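Local coordinates for glucuronoarabinoxylan endo-1,4-beta-xylanase (Clostridium papyrosolvens, PDB 4FMV), which cleaves internal beta-1,4 linkages of xylan and probably of some beta-glucans, using the family 30 glycoside hydrolase module held in this chain, at residues W153-M158 / K183-P188; G203-G208 / W229-Y234; G288-F293 / Q379-F384; N310-A315 / I327-A332. One frame throughout, in Å; residues are numbered along the deposited sequence.

Contact 1 of 4, residues W153-M158 / K183-P188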
loop_
_atom_site.group_PDB
_atom_site.type_symbol
_atom_site.label_atom_id
_atom_site.label_comp_id
_atom_site.label_asym_id
_atom_site.label_seq_id
_atom_site.Cartn_x
_atom_site.Cartn_y
_atom_site.Cartn_z
ATOM N N TRP A 153 -2.270 -6.717 20.651
ATOM C CA TRP A 153 -1.309 -5.881 21.353
ATOM C C TRP A 153 -1.998 -4.581 21.705
ATOM O O TRP A 153 -2.568 -3.944 20.835
ATOM C CB TRP A 153 -0.125 -5.481 20.455
ATOM C CG TRP A 153 0.647 -6.585 19.811
ATOM C CD1 TRP A 153 0.166 -7.564 19.000
ATOM C CD2 TRP A 153 2.061 -6.782 19.884
ATOM N NE1 TRP A 153 1.193 -8.377 18.573
ATOM C CE2 TRP A 153 2.365 -7.913 19.096
ATOM C CE3 TRP A 153 3.101 -6.109 20.546
ATOM C CZ2 TRP A 153 3.675 -8.395 18.952
ATOM C CZ3 TRP A 153 4.400 -6.596 20.407
ATOM C CH2 TRP A 153 4.670 -7.723 19.612
ATOM N N THR A 154 -1.949 -4.179 22.969
ATOM C CA THR A 154 -2.413 -2.856 23.340
ATOM C C THR A 154 -1.445 -1.839 22.755
ATOM O O THR A 154 -0.317 -2.187 22.362
ATOM C CB THR A 154 -2.418 -2.696 24.862
ATOM O OG1 THR A 154 -1.071 -2.800 25.353
ATOM C CG2 THR A 154 -3.296 -3.777 25.515
ATOM N N PRO A 155 -1.877 -0.570 22.669
ATOM C CA PRO A 155 -0.920 0.463 22.269
ATOM C C PRO A 155 0.328 0.439 23.140
ATOM O O PRO A 155 1.422 0.692 22.636
ATOM C CB PRO A 155 -1.704 1.755 22.494
ATOM C CG PRO A 155 -3.132 1.334 22.187
ATOM C CD PRO A 155 -3.249 -0.052 22.766
ATOM N N GLN A 156 0.174 0.141 24.426
ATOM C CA GLN A 156 1.333 0.142 25.329
ATOM C C GLN A 156 2.242 -1.051 25.035
ATOM O O GLN A 156 3.461 -0.926 25.050
ATOM C CB GLN A 156 0.902 0.149 26.818
ATOM C CG GLN A 156 2.078 0.128 27.798
ATOM C CD GLN A 156 2.874 1.413 27.778
ATOM O OE1 GLN A 156 2.304 2.511 27.784
ATOM N NE2 GLN A 156 4.196 1.294 27.742
ATOM N N GLU A 157 1.654 -2.208 24.766
ATOM C CA GLU A 157 2.456 -3.380 24.418
ATOM C C GLU A 157 3.302 -3.132 23.172
ATOM O O GLU A 157 4.493 -3.440 23.157
ATOM C CB GLU A 157 1.559 -4.604 24.234
ATOM C CG GLU A 157 1.301 -5.288 25.570
ATOM C CD GLU A 157 0.023 -6.083 25.606
ATOM O OE1 GLU A 157 -0.687 -6.123 24.570
ATOM O OE2 GLU A 157 -0.285 -6.642 26.683
ATOM N N MET A 158 2.665 -2.604 22.129
ATOM C CA MET A 158 3.353 -2.220 20.895
ATOM C C MET A 158 4.477 -1.219 21.181
ATOM O O MET A 158 5.581 -1.358 20.644
ATOM C CB MET A 158 2.360 -1.616 19.905
ATOM C CG MET A 158 3.002 -1.051 18.623
ATOM S SD MET A 158 3.721 -2.296 17.537
ATOM C CE MET A 158 2.346 -3.423 17.320
ATOM N N LYS A 183 -5.440 6.276 15.566
ATOM C CA LYS A 183 -4.244 6.994 15.959
ATOM C C LYS A 183 -3.792 6.601 17.349
ATOM O O LYS A 183 -2.649 6.829 17.695
ATOM C CB LYS A 183 -4.446 8.523 15.880
ATOM C CG LYS A 183 -4.992 9.000 14.519
ATOM C CD LYS A 183 -4.250 8.380 13.319
ATOM C CE LYS A 183 -4.785 8.923 11.964
ATOM N NZ LYS A 183 -6.188 8.448 11.660
ATOM N N ASN A 184 -4.675 6.024 18.155
ATOM C CA ASN A 184 -4.259 5.668 19.505
ATOM C C ASN A 184 -3.231 4.530 19.462
ATOM O O ASN A 184 -2.429 4.349 20.381
ATOM C CB ASN A 184 -5.461 5.363 20.424
ATOM C CG ASN A 184 -6.204 4.086 20.035
ATOM O OD1 ASN A 184 -6.082 3.579 18.915
ATOM N ND2 ASN A 184 -7.003 3.577 20.960
ATOM N N MET A 185 -3.246 3.773 18.371
ATOM C CA MET A 185 -2.331 2.668 18.216
ATOM C C MET A 185 -0.909 3.167 17.875
ATOM O O MET A 185 0.081 2.540 18.286
ATOM C CB MET A 185 -2.869 1.709 17.141
ATOM C CG MET A 185 -2.259 0.305 17.139
ATOM S SD MET A 185 -2.596 -0.654 18.640
ATOM C CE MET A 185 -0.941 -1.229 18.941
ATOM N N SER A 186 -0.802 4.212 17.042
ATOM C CA SER A 186 0.507 4.775 16.668
ATOM C C SER A 186 1.044 5.978 17.454
ATOM O O SER A 186 2.265 6.240 17.445
ATOM C CB SER A 186 0.466 5.190 15.202
ATOM O OG SER A 186 -0.753 5.854 14.883
ATOM N N ASP A 187 0.168 6.660 18.184
ATOM C CA ASP A 187 0.566 7.886 18.863
ATOM C C ASP A 187 1.699 7.609 19.846
ATOM O O ASP A 187 2.605 8.415 19.970
ATOM C CB ASP A 187 -0.613 8.551 19.604
ATOM C CG ASP A 187 -1.509 9.390 18.680
ATOM O OD1 ASP A 187 -1.206 9.527 17.472
ATOM O OD2 ASP A 187 -2.530 9.915 19.166
ATOM N N PRO A 188 1.637 6.483 20.579
ATOM C CA PRO A 188 2.719 6.341 21.563
ATOM C C PRO A 188 4.099 6.195 20.908
ATOM O O PRO A 188 5.096 6.665 21.466
ATOM C CB PRO A 188 2.322 5.074 22.335
ATOM C CG PRO A 188 0.823 5.075 22.277
ATOM C CD PRO A 188 0.517 5.565 20.854
HETATM O O HOH W 1 1.969 2.041 20.133
#

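Contact 2 of 4, residues G203-G208 / W229-Y234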
loop_
_atom_site.group_PDB
_atom_site.type_symbol
_atom_site.label_atom_id
_atom_site.label_comp_id
_atom_site.label_asym_id
_atom_site.label_seq_id
_atom_site.Cartn_x
_atom_site.Cartn_y
_atom_site.Cartn_z
ATOM N N GLY A 203 2.668 1.851 9.047
ATOM C CA GLY A 203 1.632 1.184 8.279
ATOM C C GLY A 203 0.254 1.309 8.900
ATOM O O GLY A 203 0.110 1.248 10.113
ATOM N N CYS A 204 -0.771 1.363 8.063
ATOM C CA CYS A 204 -2.146 1.445 8.533
ATOM C C CYS A 204 -3.071 0.753 7.539
ATOM O O CYS A 204 -2.740 0.631 6.356
ATOM C CB CYS A 204 -2.572 2.907 8.665
ATOM S SG CYS A 204 -2.631 3.815 7.090
ATOM N N HIS A 205 -4.235 0.316 8.016
ATOM C CA HIS A 205 -5.271 -0.208 7.133
ATOM C C HIS A 205 -6.483 0.716 7.155
ATOM O O HIS A 205 -6.686 1.484 8.093
ATOM C CB HIS A 205 -5.695 -1.626 7.542
ATOM C CG HIS A 205 -4.569 -2.610 7.557
ATOM N ND1 HIS A 205 -4.724 -3.911 7.993
ATOM C CD2 HIS A 205 -3.271 -2.486 7.199
ATOM C CE1 HIS A 205 -3.573 -4.545 7.886
ATOM N NE2 HIS A 205 -2.669 -3.698 7.412
ATOM N N PHE A 206 -7.230 0.638 6.061
ATOM C CA PHE A 206 -8.423 1.429 5.713
ATOM C C PHE A 206 -9.827 0.872 6.025
ATOM O O PHE A 206 -10.781 1.196 5.299
ATOM C CB PHE A 206 -8.348 2.113 4.343
ATOM C CG PHE A 206 -7.488 3.360 4.317
ATOM C CD1 PHE A 206 -6.788 3.784 5.453
ATOM C CD2 PHE A 206 -7.398 4.122 3.146
ATOM C CE1 PHE A 206 -5.995 4.945 5.424
ATOM C CE2 PHE A 206 -6.608 5.292 3.101
ATOM C CZ PHE A 206 -5.906 5.700 4.245
ATOM N N TYR A 207 -9.965 -0.104 6.915
ATOM C CA TYR A 207 -11.282 -0.674 7.007
ATOM C C TYR A 207 -12.090 0.192 7.963
ATOM O O TYR A 207 -12.038 0.035 9.183
ATOM C CB TYR A 207 -11.134 -2.074 7.623
ATOM C CG TYR A 207 -10.384 -3.020 6.707
ATOM C CD1 TYR A 207 -10.955 -3.436 5.506
ATOM C CD2 TYR A 207 -9.117 -3.468 7.021
ATOM C CE1 TYR A 207 -10.287 -4.276 4.654
ATOM C CE2 TYR A 207 -8.433 -4.309 6.154
ATOM C CZ TYR A 207 -9.025 -4.708 4.984
ATOM O OH TYR A 207 -8.364 -5.552 4.122
ATOM N N GLY A 208 -12.964 1.004 7.360
ATOM C CA GLY A 208 -13.787 1.970 8.070
ATOM C C GLY A 208 -13.191 3.350 8.344
ATOM O O GLY A 208 -13.779 4.139 9.086
ATOM N N TRP A 229 2.398 4.295 4.891
ATOM C CA TRP A 229 1.805 3.474 3.844
ATOM C C TRP A 229 0.459 2.948 4.302
ATOM O O TRP A 229 0.314 2.537 5.450
ATOM C CB TRP A 229 2.643 2.232 3.548
ATOM C CG TRP A 229 4.055 2.413 3.140
ATOM C CD1 TRP A 229 4.756 3.581 3.001
ATOM C CD2 TRP A 229 4.959 1.356 2.828
ATOM N NE1 TRP A 229 6.059 3.301 2.624
ATOM C CE2 TRP A 229 6.198 1.940 2.503
ATOM C CE3 TRP A 229 4.836 -0.044 2.786
ATOM C CZ2 TRP A 229 7.316 1.173 2.153
ATOM C CZ3 TRP A 229 5.942 -0.798 2.442
ATOM C CH2 TRP A 229 7.159 -0.192 2.119
ATOM N N MET A 230 -0.497 2.889 3.384
ATOM C CA MET A 230 -1.723 2.163 3.655
ATOM C C MET A 230 -1.417 0.747 3.154
ATOM O O MET A 230 -1.250 0.523 1.952
ATOM C CB MET A 230 -2.834 2.768 2.811
ATOM C CG MET A 230 -4.233 2.460 3.274
ATOM S SD MET A 230 -4.640 0.717 3.284
ATOM C CE MET A 230 -4.484 0.283 1.533
ATOM N N THR A 231 -1.277 -0.189 4.089
ATOM C CA THR A 231 -0.777 -1.532 3.769
ATOM C C THR A 231 -1.783 -2.655 3.501
ATOM O O THR A 231 -1.381 -3.761 3.132
ATOM C CB THR A 231 0.183 -2.005 4.886
ATOM O OG1 THR A 231 -0.526 -2.069 6.132
ATOM C CG2 THR A 231 1.341 -1.049 5.018
ATOM N N GLU A 232 -3.057 -2.449 3.804
ATOM C CA GLU A 232 -4.080 -3.417 3.394
ATOM C C GLU A 232 -5.449 -2.792 3.200
ATOM O O GLU A 232 -5.958 -2.115 4.106
ATOM C CB GLU A 232 -4.178 -4.528 4.436
ATOM C CG GLU A 232 -4.937 -5.784 3.955
ATOM C CD GLU A 232 -5.393 -6.621 5.115
ATOM O OE1 GLU A 232 -4.540 -7.017 5.926
ATOM O OE2 GLU A 232 -6.603 -6.856 5.242
ATOM N N LYS A 233 -6.080 -3.060 2.061
ATOM C CA LYS A 233 -7.499 -2.776 1.878
ATOM C C LYS A 233 -7.996 -3.695 0.763
ATOM O O LYS A 233 -7.268 -3.964 -0.202
ATOM C CB LYS A 233 -7.710 -1.286 1.539
ATOM C CG LYS A 233 -9.188 -0.848 1.372
ATOM C CD LYS A 233 -10.029 -1.154 2.623
ATOM C CE LYS A 233 -11.477 -0.618 2.488
ATOM N NZ LYS A 233 -11.559 0.877 2.562
ATOM N N TYR A 234 -9.236 -4.144 0.839
ATOM C CA TYR A 234 -9.840 -4.766 -0.333
ATOM C C TYR A 234 -11.204 -4.150 -0.587
ATOM O O TYR A 234 -11.764 -3.444 0.282
ATOM C CB TYR A 234 -9.942 -6.296 -0.177
ATOM C CG TYR A 234 -10.985 -6.705 0.831
ATOM C CD1 TYR A 234 -12.315 -6.883 0.441
ATOM C CD2 TYR A 234 -10.664 -6.877 2.173
ATOM C CE1 TYR A 234 -13.304 -7.232 1.356
ATOM C CE2 TYR A 234 -11.653 -7.254 3.094
ATOM C CZ TYR A 234 -12.961 -7.422 2.674
ATOM O OH TYR A 234 -13.950 -7.779 3.572
HETATM O O HOH W 2 -13.792 2.294 4.749
#

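Contact 3 of 4, residues G288-F293 / Q379-F384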
loop_
_atom_site.group_PDB
_atom_site.type_symbol
_atom_site.label_atom_id
_atom_site.label_comp_id
_atom_site.label_asym_id
_atom_site.label_seq_id
_atom_site.Cartn_x
_atom_site.Cartn_y
_atom_site.Cartn_z
ATOM N N GLY A 288 -3.744 -0.334 -11.099
ATOM C CA GLY A 288 -2.754 -0.132 -12.148
ATOM C C GLY A 288 -2.712 1.269 -12.756
ATOM O O GLY A 288 -1.665 1.703 -13.254
ATOM N N GLN A 289 -3.851 1.966 -12.756
ATOM C CA GLN A 289 -3.916 3.354 -13.218
ATOM C C GLN A 289 -2.937 4.216 -12.437
ATOM O O GLN A 289 -2.473 5.266 -12.925
ATOM C CB GLN A 289 -5.327 3.914 -13.012
ATOM C CG GLN A 289 -6.423 3.224 -13.820
ATOM C CD GLN A 289 -6.445 3.610 -15.281
ATOM O OE1 GLN A 289 -7.049 2.919 -16.099
ATOM N NE2 GLN A 289 -5.803 4.725 -15.621
ATOM N N PHE A 290 -2.655 3.778 -11.207
ATOM C CA PHE A 290 -1.626 4.379 -10.352
ATOM C C PHE A 290 -0.279 3.702 -10.555
ATOM O O PHE A 290 0.701 4.375 -10.918
ATOM C CB PHE A 290 -2.026 4.343 -8.873
ATOM C CG PHE A 290 -3.219 5.226 -8.542
ATOM C CD1 PHE A 290 -4.512 4.730 -8.620
ATOM C CD2 PHE A 290 -3.036 6.552 -8.166
ATOM C CE1 PHE A 290 -5.608 5.547 -8.332
ATOM C CE2 PHE A 290 -4.121 7.373 -7.861
ATOM C CZ PHE A 290 -5.412 6.870 -7.946
ATOM N N ALA A 291 -0.225 2.396 -10.261
ATOM C CA ALA A 291 1.031 1.629 -10.169
ATOM C C ALA A 291 1.875 1.669 -11.406
ATOM O O ALA A 291 3.089 1.798 -11.326
ATOM C CB ALA A 291 0.734 0.176 -9.856
ATOM N N LYS A 292 1.234 1.497 -12.556
ATOM C CA LYS A 292 1.972 1.368 -13.805
ATOM C C LYS A 292 2.705 2.656 -14.108
ATOM O O LYS A 292 3.867 2.625 -14.511
ATOM C CB LYS A 292 1.026 1.039 -14.967
ATOM C CG LYS A 292 1.735 0.750 -16.314
ATOM C CD LYS A 292 2.712 -0.409 -16.238
ATOM C CE LYS A 292 3.310 -0.763 -17.623
ATOM N NZ LYS A 292 4.119 -2.034 -17.517
ATOM N N PHE A 293 1.992 3.781 -13.989
ATOM C CA PHE A 293 2.561 5.063 -14.384
ATOM C C PHE A 293 3.246 5.920 -13.319
ATOM O O PHE A 293 4.086 6.755 -13.668
ATOM C CB PHE A 293 1.501 5.867 -15.160
ATOM C CG PHE A 293 0.738 5.020 -16.135
ATOM C CD1 PHE A 293 1.368 4.523 -17.269
ATOM C CD2 PHE A 293 -0.576 4.663 -15.888
ATOM C CE1 PHE A 293 0.697 3.709 -18.148
ATOM C CE2 PHE A 293 -1.256 3.844 -16.771
ATOM C CZ PHE A 293 -0.612 3.371 -17.906
ATOM N N GLN A 379 -18.281 7.664 -14.509
ATOM C CA GLN A 379 -17.812 6.611 -13.618
ATOM C C GLN A 379 -16.528 5.917 -14.131
ATOM O O GLN A 379 -16.501 4.715 -14.385
ATOM C CB GLN A 379 -18.953 5.610 -13.370
ATOM C CG GLN A 379 -20.146 6.240 -12.644
ATOM C CD GLN A 379 -21.344 5.300 -12.540
ATOM O OE1 GLN A 379 -21.885 4.844 -13.549
ATOM N NE2 GLN A 379 -21.743 4.987 -11.311
ATOM N N SER A 380 -15.455 6.693 -14.224
ATOM C CA SER A 380 -14.234 6.247 -14.860
ATOM C C SER A 380 -13.059 6.836 -14.113
ATOM O O SER A 380 -13.175 7.882 -13.444
ATOM C CB SER A 380 -14.189 6.767 -16.298
ATOM O OG SER A 380 -13.869 8.153 -16.302
ATOM N N ILE A 381 -11.932 6.147 -14.218
ATOM C CA ILE A 381 -10.651 6.684 -13.797
ATOM C C ILE A 381 -9.758 6.716 -15.029
ATOM O O ILE A 381 -9.695 5.745 -15.809
ATOM C CB ILE A 381 -9.998 5.850 -12.651
ATOM C CG1 ILE A 381 -8.568 6.345 -12.358
ATOM C CG2 ILE A 381 -10.035 4.360 -12.963
ATOM C CD1 ILE A 381 -7.957 5.771 -11.044
ATOM N N THR A 382 -9.106 7.852 -15.228
ATOM C CA THR A 382 -8.235 8.047 -16.373
ATOM C C THR A 382 -6.874 8.506 -15.883
ATOM O O THR A 382 -6.771 9.390 -15.010
ATOM C CB THR A 382 -8.769 9.124 -17.326
ATOM O OG1 THR A 382 -10.016 8.715 -17.898
ATOM C CG2 THR A 382 -7.763 9.395 -18.444
ATOM N N THR A 383 -5.827 7.917 -16.452
ATOM C CA THR A 383 -4.473 8.376 -16.178
ATOM C C THR A 383 -3.905 8.963 -17.463
ATOM O O THR A 383 -3.930 8.310 -18.518
ATOM C CB THR A 383 -3.590 7.242 -15.667
ATOM O OG1 THR A 383 -4.148 6.706 -14.460
ATOM C CG2 THR A 383 -2.180 7.741 -15.398
ATOM N N PHE A 384 -3.444 10.209 -17.389
ATOM C CA PHE A 384 -2.775 10.853 -18.516
ATOM C C PHE A 384 -1.275 10.878 -18.248
ATOM O O PHE A 384 -0.840 11.240 -17.154
ATOM C CB PHE A 384 -3.256 12.297 -18.693
ATOM C CG PHE A 384 -4.742 12.437 -18.834
ATOM C CD1 PHE A 384 -5.544 12.596 -17.715
ATOM C CD2 PHE A 384 -5.338 12.431 -20.087
ATOM C CE1 PHE A 384 -6.920 12.724 -17.836
ATOM C CE2 PHE A 384 -6.714 12.559 -20.224
ATOM C CZ PHE A 384 -7.506 12.715 -19.089
#

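Contact 4 of 4, residues N310-A315 / I327-A332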
loop_
_atom_site.group_PDB
_atom_site.type_symbol
_atom_site.label_atom_id
_atom_site.label_comp_id
_atom_site.label_asym_id
_atom_site.label_seq_id
_atom_site.Cartn_x
_atom_site.Cartn_y
_atom_site.Cartn_z
ATOM N N ASN A 310 -17.950 15.623 -8.301
ATOM C CA ASN A 310 -17.649 14.224 -8.584
ATOM C C ASN A 310 -16.428 14.038 -9.486
ATOM O O ASN A 310 -16.237 12.979 -10.064
ATOM C CB ASN A 310 -18.867 13.529 -9.202
ATOM C CG ASN A 310 -20.023 13.378 -8.221
ATOM O OD1 ASN A 310 -19.826 13.077 -7.039
ATOM N ND2 ASN A 310 -21.242 13.567 -8.718
ATOM N N VAL A 311 -15.558 15.041 -9.534
ATOM C CA VAL A 311 -14.291 14.907 -10.246
ATOM C C VAL A 311 -13.159 15.060 -9.245
ATOM O O VAL A 311 -13.111 16.023 -8.486
ATOM C CB VAL A 311 -14.156 15.938 -11.357
ATOM C CG1 VAL A 311 -12.764 15.843 -12.032
ATOM C CG2 VAL A 311 -15.317 15.772 -12.373
ATOM N N TYR A 312 -12.253 14.099 -9.244
ATOM C CA TYR A 312 -11.147 14.076 -8.290
ATOM C C TYR A 312 -9.845 13.931 -9.057
ATOM O O TYR A 312 -9.721 13.049 -9.905
ATOM C CB TYR A 312 -11.353 12.915 -7.316
ATOM C CG TYR A 312 -12.671 13.044 -6.593
ATOM C CD1 TYR A 312 -12.798 13.907 -5.503
ATOM C CD2 TYR A 312 -13.797 12.340 -7.018
ATOM C CE1 TYR A 312 -14.003 14.061 -4.852
ATOM C CE2 TYR A 312 -15.003 12.471 -6.365
ATOM C CZ TYR A 312 -15.099 13.337 -5.283
ATOM O OH TYR A 312 -16.298 13.502 -4.633
ATOM N N VAL A 313 -8.882 14.799 -8.786
ATOM C CA VAL A 313 -7.663 14.809 -9.585
ATOM C C VAL A 313 -6.414 14.870 -8.722
ATOM O O VAL A 313 -6.363 15.625 -7.755
ATOM C CB VAL A 313 -7.657 16.003 -10.598
ATOM C CG1 VAL A 313 -6.321 16.087 -11.342
ATOM C CG2 VAL A 313 -8.814 15.873 -11.583
ATOM N N SER A 314 -5.410 14.067 -9.063
ATOM C CA SER A 314 -4.090 14.200 -8.441
ATOM C C SER A 314 -3.053 14.182 -9.540
ATOM O O SER A 314 -3.377 13.845 -10.665
ATOM C CB SER A 314 -3.830 13.091 -7.413
ATOM O OG SER A 314 -4.056 11.787 -7.935
ATOM N N ALA A 315 -1.819 14.562 -9.225
ATOM C CA ALA A 315 -0.766 14.651 -10.237
ATOM C C ALA A 315 0.605 14.310 -9.646
ATOM O O ALA A 315 0.820 14.460 -8.452
ATOM C CB ALA A 315 -0.760 16.051 -10.875
ATOM N N ILE A 327 -10.453 11.132 -11.843
ATOM C CA ILE A 327 -11.562 10.225 -11.594
ATOM C C ILE A 327 -12.872 10.980 -11.761
ATOM O O ILE A 327 -13.024 12.052 -11.202
ATOM C CB ILE A 327 -11.504 9.672 -10.154
ATOM C CG1 ILE A 327 -10.185 8.928 -9.913
ATOM C CG2 ILE A 327 -12.717 8.759 -9.878
ATOM C CD1 ILE A 327 -9.769 8.824 -8.457
ATOM N N ASN A 328 -13.798 10.453 -12.565
ATOM C CA ASN A 328 -15.138 11.042 -12.651
ATOM C C ASN A 328 -16.173 10.053 -12.115
ATOM O O ASN A 328 -16.503 9.083 -12.798
ATOM C CB ASN A 328 -15.456 11.412 -14.108
ATOM C CG ASN A 328 -16.899 11.845 -14.309
ATOM O OD1 ASN A 328 -17.583 12.245 -13.360
ATOM N ND2 ASN A 328 -17.369 11.784 -15.561
ATOM N N THR A 329 -16.714 10.320 -10.924
ATOM C CA THR A 329 -17.663 9.396 -10.287
ATOM C C THR A 329 -19.091 9.722 -10.707
ATOM O O THR A 329 -20.042 9.043 -10.295
ATOM C CB THR A 329 -17.591 9.431 -8.733
ATOM O OG1 THR A 329 -18.033 10.712 -8.256
ATOM C CG2 THR A 329 -16.175 9.191 -8.237
ATOM N N GLY A 330 -19.239 10.770 -11.515
ATOM C CA GLY A 330 -20.526 11.139 -12.092
ATOM C C GLY A 330 -21.057 10.148 -13.128
ATOM O O GLY A 330 -20.306 9.357 -13.728
ATOM N N THR A 331 -22.364 10.194 -13.351
ATOM C CA THR A 331 -22.997 9.272 -14.288
ATOM C C THR A 331 -23.031 9.822 -15.706
ATOM O O THR A 331 -23.627 9.218 -16.595
ATOM C CB THR A 331 -24.438 8.940 -13.851
ATOM O OG1 THR A 331 -25.222 10.136 -13.894
ATOM C CG2 THR A 331 -24.447 8.384 -12.439
ATOM N N ALA A 332 -22.427 10.989 -15.908
ATOM C CA ALA A 332 -22.300 11.556 -17.241
ATOM C C ALA A 332 -20.860 11.980 -17.503
ATOM O O ALA A 332 -20.165 12.457 -16.596
ATOM C CB ALA A 332 -23.235 12.730 -17.406
#

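Contact 1 of 4, residues W153-M158 / K183-P188
Met185 sends CG off anti to its backbone N (chi1 -163°) and then bends at chi2 (64°), a course that carries its methyl group across to the other helix, where CE meets CB of Met158 at 3.5 Å. The two side chains cross at about a right angle. The contact joins the first turn of helix 155-164 to helix 183-190, on the outside of a (beta/alpha)8 barrel; strand 172-178 runs between them in the chain, and both methionines also rest on it. An unbranched, flexible methionine suits this place, since its methyl group packs tightly beside the first turn, 3.6 Å from Thr154 O.

Nearer the surface two prolines do the touching. Pro155 lays CB 3.4 Å from Asn184 O and presents CG to Met185 SD, while Pro188 CG approaches Pro155 CB at 4.2 Å. Pro155 fits the first turn of its helix, where a missing N-H costs no helical bond; Pro188 sits at a kink in 183-190, its N lacking the bond to the turn before. Just before Pro155, Thr154 is the N-cap: its OG1 accepts from Glu157 N, and Thr154 N returns a bond to Glu157 OE1, which it meets from above the carboxylate plane. This capping box is steadied by Tyr111, whose OH binds Glu157 OE2. Met158 folds its own CE over one face of the Trp153 ring, whose NE1 is bonded to Gln141. Between the two helices a water donates to both main chains, to Pro155 O at 2.9 Å and to Met185 O at 2.7 Å.

Contact 2 of 4, residues G203-G208 / W229-Y234
Phe206 and Met230 pack tightly: CG of Met230 stands 3.4 Å from the ring centroid, only 5° off the ring normal, and SD lies over the same ring farther out, a Met-aromatic contact. Met230 suits the spot because its bent thioether chain can follow a flat ring. On the other face of the sheet a second CH-pi contact holds His205, where Glu232 CB sits 3.4 Å from the imidazole centroid. Between these two layers the strands pair in parallel, Cys204 N giving to Trp229 O at 3.1 Å and Thr231 N to Cys204 O at 2.8 Å. The carboxylate of Glu232 is gripped at both oxygens: Tyr207 OH donates to OE2 in a very short bond of 2.5 Å, and Arg47 forms a salt bridge with OE1. Glu177 OE1 is hydrogen-bonded to both His205 NE2 and Thr231 OG1, while Glu143 binds His205 ND1. Lys233 packs along Tyr207 and donates NZ to Phe206 O at 2.9 Å from above the carbonyl plane, with Glu249 as its charged partner.

Only at exposed Gly208 does the fit slacken. A water accepts from Gly208 N at 3.0 Å and only weakly from Lys233 NZ.

Adjacent parallel strands 201-205 and 227-232, ending in a cluster of polar side chains, are typical of the catalytic mouth of a (beta/alpha)8 glycosidase; Glu232, at the C-terminal end of the seventh barrel strand, is placed consistently with the nucleophile of clan GH-A enzymes.

Contact 3 of 4, residues G288-F293 / Q379-F384
The seam between the catalytic barrel and its beta-sandwich side domain is built here from helix 282-291 and strand 380-387, where Gln289 meets Thr383. Thr383 OG1 donates to Gln289 O at 2.7 Å and, in return, accepts from Gln289 NE2 at 2.8 Å, lying in the plane of that amide. One hydroxyl thus serves the main chain and the side chain of a single residue. Gln289 manages this by bending at chi2 (-76°), which turns its amide back along Thr383. The buried amide is further satisfied by strand 347-353, OE1 bonding to Thr353 OG1 and NE2 to Tyr351 O.

In the side domain the strand opens with a G1 beta bulge, Gln379 and Ser380 both facing Asn328; from there the alternation of an extended strand sends Ile381 and Thr383 to the helix, and Thr382 away from it. Ile381, long enough to reach the helix, brings CD1 within 3.6 Å of Phe290 CE1 and 3.8 Å of Gln289 CB. Branched Thr383 uses its other arm too: CG2 lies 3.5 Å from CD2 of Phe293, whose ring stacks with that of Tyr351.

Contact 4 of 4, residues N310-A315 / I327-A332
Tyr312 and Ile327 form a hydrogen-bonded antiparallel pair: Ile327 N gives to Tyr312 O at 2.8 Å, and Tyr312 N to Ile327 O at 2.9 Å. Next along, Val311 and Asn328 are a non-hydrogen-bonded pair, and then Thr329 N binds Asn310 O at 2.8 Å. Asn310 has a left-handed backbone, which asparagine tolerates well, where the strand begins. Thr329 has its OG1 between N and the carbonyl carbon (chi1 66°), close to Asn310 CB; its CG2 then points to the edge of the Tyr312 ring, 4.0 Å from CE2.

Farther out, Asn328 shapes the chain after the strand. Its OD1 accepts from Gly330 N at 2.9 Å, an Asx turn, and its ND2 donates in the amide plane to Ala332 O at 3.1 Å, with Leu376 O as another acceptor. Glycine suits position 330, where a beta carbon would run into Asn328 OD1. Helix 240-255 backs Tyr312 and Ile327, Lys248 lying on the Tyr312 ring in a cation-pi contact and Ser247 and His251 touching Ile327. Such a ladder is typical of an antiparallel beta hairpin, here strands 311-318 and 321-328 of the beta-sandwich side domain.

Overall arrangement
Contacts 1 and 2 come first along the chain and belong to the barrel: contact 1 on its outer helices, contact 2 where strands 201-205 and 227-232 end, their centres about 16 Å apart. Contacts 3 and 4 follow, contact 4 falling between the two segments of contact 3 in the sequence. Their centres are about 12 Å apart and they meet directly, neighbouring strands 321-328 and 380-387 probably bonded Asn328 N to Ser380 O and Gln379 N to Gly330 O. The centres of contacts 1 and 3 are about 35 Å apart, on opposite sides of the chain's centre. Helix 240-255 touches contacts 2, 3 and 4, so it lies between barrel wall and side domain, consistent with one compact module.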